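Long-range contact in endoribonuclease AbiQ (Lactococcus lactis, PDB 4GLK), which acts as the toxin of a type III toxin-antitoxin system, an RNA-cutting enzyme of anti-phage defence that its cognate antitoxin RNA, AntiQ, neutralises: residues E11-L16 with N91-P96. The protein carries 1 engineered substitution. Numbering follows the deposited sequence.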
ATOM      1  N   GLU A  11       6.188  -4.825  15.087  1.00 29.93           N
ATOM      2  CA  GLU A  11       6.914  -3.846  15.901  1.00 29.92           C
ATOM      3  C   GLU A  11       7.014  -2.486  15.205  1.00 31.17           C
ATOM      4  O   GLU A  11       6.646  -1.468  15.798  1.00 30.85           O
ATOM      5  CB  GLU A  11       8.295  -4.389  16.314  1.00 32.14           C
ATOM      6  CG  GLU A  11       8.225  -5.597  17.251  1.00 49.33           C
ATOM      7  CD  GLU A  11       8.199  -6.993  16.639  1.00 77.24           C
ATOM      8  OE1 GLU A  11       8.766  -7.915  17.272  1.00 84.75           O
ATOM      9  OE2 GLU A  11       7.603  -7.179  15.551  1.00 64.11           O
ATOM     10  N   TYR A  12       7.471  -2.469  13.931  1.00 26.84           N
ATOM     11  CA  TYR A  12       7.549  -1.250  13.138  1.00 24.85           C
ATOM     12  C   TYR A  12       6.158  -0.623  12.915  1.00 28.54           C
ATOM     13  O   TYR A  12       6.028   0.598  12.993  1.00 29.35           O
ATOM     14  CB  TYR A  12       8.195  -1.516  11.781  1.00 24.77           C
ATOM     15  CG  TYR A  12       8.373  -0.237  11.004  1.00 24.92           C
ATOM     16  CD1 TYR A  12       9.200   0.781  11.468  1.00 26.86           C
ATOM     17  CD2 TYR A  12       7.643  -0.007   9.837  1.00 25.16           C
ATOM     18  CE1 TYR A  12       9.355   1.970  10.764  1.00 27.39           C
ATOM     19  CE2 TYR A  12       7.784   1.183   9.125  1.00 25.45           C
ATOM     20  CZ  TYR A  12       8.641   2.167   9.593  1.00 30.57           C
ATOM     21  OH  TYR A  12       8.791   3.339   8.911  1.00 27.30           O
ATOM     22  N   ILE A  13       5.133  -1.444  12.606  1.00 24.53           N
ATOM     23  CA  ILE A  13       3.760  -0.942  12.408  1.00 23.75           C
ATOM     24  C   ILE A  13       3.229  -0.307  13.696  1.00 28.12           C
ATOM     25  O   ILE A  13       2.708   0.812  13.646  1.00 28.66           O
ATOM     26  CB  ILE A  13       2.830  -2.060  11.854  1.00 25.78           C
ATOM     27  CG1 ILE A  13       3.266  -2.476  10.426  1.00 24.78           C
ATOM     28  CG2 ILE A  13       1.336  -1.668  11.906  1.00 25.42           C
ATOM     29  CD1 ILE A  13       3.101  -1.405   9.280  1.00 24.90           C
ATOM     30  N   ALA A  14       3.411  -0.996  14.848  1.00 23.95           N
ATOM     31  CA  ALA A  14       2.971  -0.498  16.158  1.00 24.90           C
ATOM     32  C   ALA A  14       3.657   0.826  16.458  1.00 31.37           C
ATOM     33  O   ALA A  14       3.025   1.708  17.021  1.00 31.72           O
ATOM     34  CB  ALA A  14       3.263  -1.512  17.261  1.00 25.55           C
ATOM     35  N   TYR A  15       4.922   0.980  16.017  1.00 28.74           N
ATOM     36  CA  TYR A  15       5.701   2.197  16.183  1.00 29.68           C
ATOM     37  C   TYR A  15       5.155   3.349  15.321  1.00 35.87           C
ATOM     38  O   TYR A  15       5.056   4.469  15.825  1.00 35.98           O
ATOM     39  CB  TYR A  15       7.181   1.932  15.922  1.00 30.80           C
ATOM     40  CG  TYR A  15       8.028   3.178  15.773  1.00 33.41           C
ATOM     41  CD1 TYR A  15       8.570   3.816  16.892  1.00 35.45           C
ATOM     42  CD2 TYR A  15       8.366   3.668  14.515  1.00 34.35           C
ATOM     43  CE1 TYR A  15       9.417   4.916  16.755  1.00 34.98           C
ATOM     44  CE2 TYR A  15       9.212   4.762  14.366  1.00 35.65           C
ATOM     45  CZ  TYR A  15       9.727   5.391  15.488  1.00 41.05           C
ATOM     46  OH  TYR A  15      10.536   6.482  15.315  1.00 38.51           O
ATOM     47  N   LEU A  16       4.824   3.088  14.030  1.00 31.19           N
ATOM     48  CA  LEU A  16       4.264   4.131  13.167  1.00 30.58           C
ATOM     49  C   LEU A  16       2.891   4.563  13.665  1.00 33.42           C
ATOM     50  O   LEU A  16       2.594   5.749  13.610  1.00 32.31           O
ATOM     51  CB  LEU A  16       4.165   3.721  11.691  1.00 30.30           C
ATOM     52  CG  LEU A  16       5.444   3.536  10.888  1.00 35.51           C
ATOM     53  CD1 LEU A  16       5.111   3.378   9.422  1.00 35.67           C
ATOM     54  CD2 LEU A  16       6.423   4.711  11.068  1.00 39.06           C
ATOM     55  N   ASN A  91      -2.815   5.291   2.215  1.00 18.53           N
ATOM     56  CA  ASN A  91      -2.292   4.598   3.402  1.00 18.79           C
ATOM     57  C   ASN A  91      -0.913   3.976   3.177  1.00 22.21           C
ATOM     58  O   ASN A  91      -0.465   3.150   3.985  1.00 21.03           O
ATOM     59  CB  ASN A  91      -3.282   3.571   3.908  1.00 18.26           C
ATOM     60  CG  ASN A  91      -4.520   4.198   4.477  1.00 33.23           C
ATOM     61  OD1 ASN A  91      -4.506   5.305   5.041  1.00 33.52           O
ATOM     62  ND2 ASN A  91      -5.627   3.541   4.265  1.00 25.24           N
ATOM     63  N   MET A  92      -0.225   4.396   2.116  1.00 18.35           N
ATOM     64  CA  MET A  92       1.128   3.891   1.863  1.00 19.35           C
ATOM     65  C   MET A  92       2.084   4.412   2.951  1.00 24.30           C
ATOM     66  O   MET A  92       1.815   5.444   3.585  1.00 22.94           O
ATOM     67  CB  MET A  92       1.614   4.236   0.445  1.00 21.41           C
ATOM     68  CG  MET A  92       1.876   5.689   0.255  1.00 25.29           C
ATOM     69  SD  MET A  92       2.459   6.044  -1.391  1.00 29.96           S
ATOM     70  CE  MET A  92       2.896   7.777  -1.158  1.00 27.32           C
ATOM     71  N   ILE A  93       3.180   3.674   3.186  1.00 20.61           N
ATOM     72  CA  ILE A  93       4.123   4.010   4.240  1.00 19.61           C
ATOM     73  C   ILE A  93       5.563   3.808   3.829  1.00 25.06           C
ATOM     74  O   ILE A  93       5.871   2.872   3.072  1.00 23.58           O
ATOM     75  CB  ILE A  93       3.813   3.159   5.540  1.00 22.05           C
ATOM     76  CG1 ILE A  93       3.774   1.634   5.236  1.00 22.48           C
ATOM     77  CG2 ILE A  93       2.536   3.651   6.287  1.00 20.56           C
ATOM     78  CD1 ILE A  93       3.841   0.691   6.470  1.00 25.52           C
ATOM     79  N   PRO A  94       6.490   4.600   4.420  1.00 23.57           N
ATOM     80  CA  PRO A  94       7.913   4.331   4.197  1.00 23.00           C
ATOM     81  C   PRO A  94       8.333   3.190   5.137  1.00 26.70           C
ATOM     82  O   PRO A  94       7.966   3.182   6.324  1.00 26.78           O
ATOM     83  CB  PRO A  94       8.576   5.664   4.562  1.00 24.40           C
ATOM     84  CG  PRO A  94       7.690   6.246   5.604  1.00 28.16           C
ATOM     85  CD  PRO A  94       6.298   5.725   5.364  1.00 24.22           C
ATOM     86  N   VAL A  95       9.053   2.198   4.604  1.00 22.38           N
ATOM     87  CA  VAL A  95       9.481   1.058   5.418  1.00 21.74           C
ATOM     88  C   VAL A  95      10.996   0.886   5.301  1.00 26.29           C
ATOM     89  O   VAL A  95      11.502   0.686   4.189  1.00 23.83           O
ATOM     90  CB  VAL A  95       8.733  -0.278   5.069  1.00 23.83           C
ATOM     91  CG1 VAL A  95       9.193  -1.427   5.986  1.00 22.87           C
ATOM     92  CG2 VAL A  95       7.222  -0.113   5.143  1.00 23.10           C
ATOM     93  N   PRO A  96      11.733   0.923   6.434  1.00 26.26           N
ATOM     94  CA  PRO A  96      13.193   0.677   6.365  1.00 26.32           C
ATOM     95  C   PRO A  96      13.428  -0.764   5.922  1.00 31.04           C
ATOM     96  O   PRO A  96      12.585  -1.625   6.169  1.00 28.59           O
ATOM     97  CB  PRO A  96      13.658   0.873   7.813  1.00 27.50           C
ATOM     98  CG  PRO A  96      12.528   1.560   8.514  1.00 31.59           C
ATOM     99  CD  PRO A  96      11.284   1.105   7.827  1.00 26.87           C
TER
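Tyr12 and Val95 approach to 8.3 Å between CA atoms, and Leu16 and Ile93, one helical turn further on, to 8.9 Å, so the short helix keeps a side-chain layer's distance from residues 93-96. Tyr12 carries the polar part of the contact. With CG anti to the backbone N (chi1 -176°) its ring reaches across to residues 94-96, and the hydroxyl donates a hydrogen bond of 2.7 Å from Tyr12 OH to Pro94 O. The donor stands 31° out of the carbonyl plane. A tyrosine suits this place because its ring packs among apolar groups while its tip satisfies a buried carbonyl. Pro96 lies over one ring face in a CH-pi contact, Pro96 CD 3.7 Å from the centroid of the Tyr12 ring and displaced toward the rim; a proline presents this CH2, polarised by the adjacent nitrogen, on a rigid ring. Over the opposite face, also offset toward the rim, lies Leu16 CG from the next turn, which leaves the phenol sandwiched between its own helix and Pro96. Branched aliphatic side chains make the rest of the contact: Val95 CG2 touches Tyr12 CE2, Ile13 CD1 meets Ile93 CD1 end to end at 3.6 Å, the two side chains crossing at about a right angle, while Leu16 CD1 rests against Ile93 CG2 at 4.1 Å. Helix 10-16 thus packs against residues 93-96, which continue a long strand of the antiparallel sheet. Ile93 and Val95 pair through their backbones with Phe47 and Asn45 of strand 45-52, Tyr34 of strand 33-40 touches both isoleucines, and helix 155-166 adds Ala162 and Tyr165 against Tyr12 and Leu158 against Pro94.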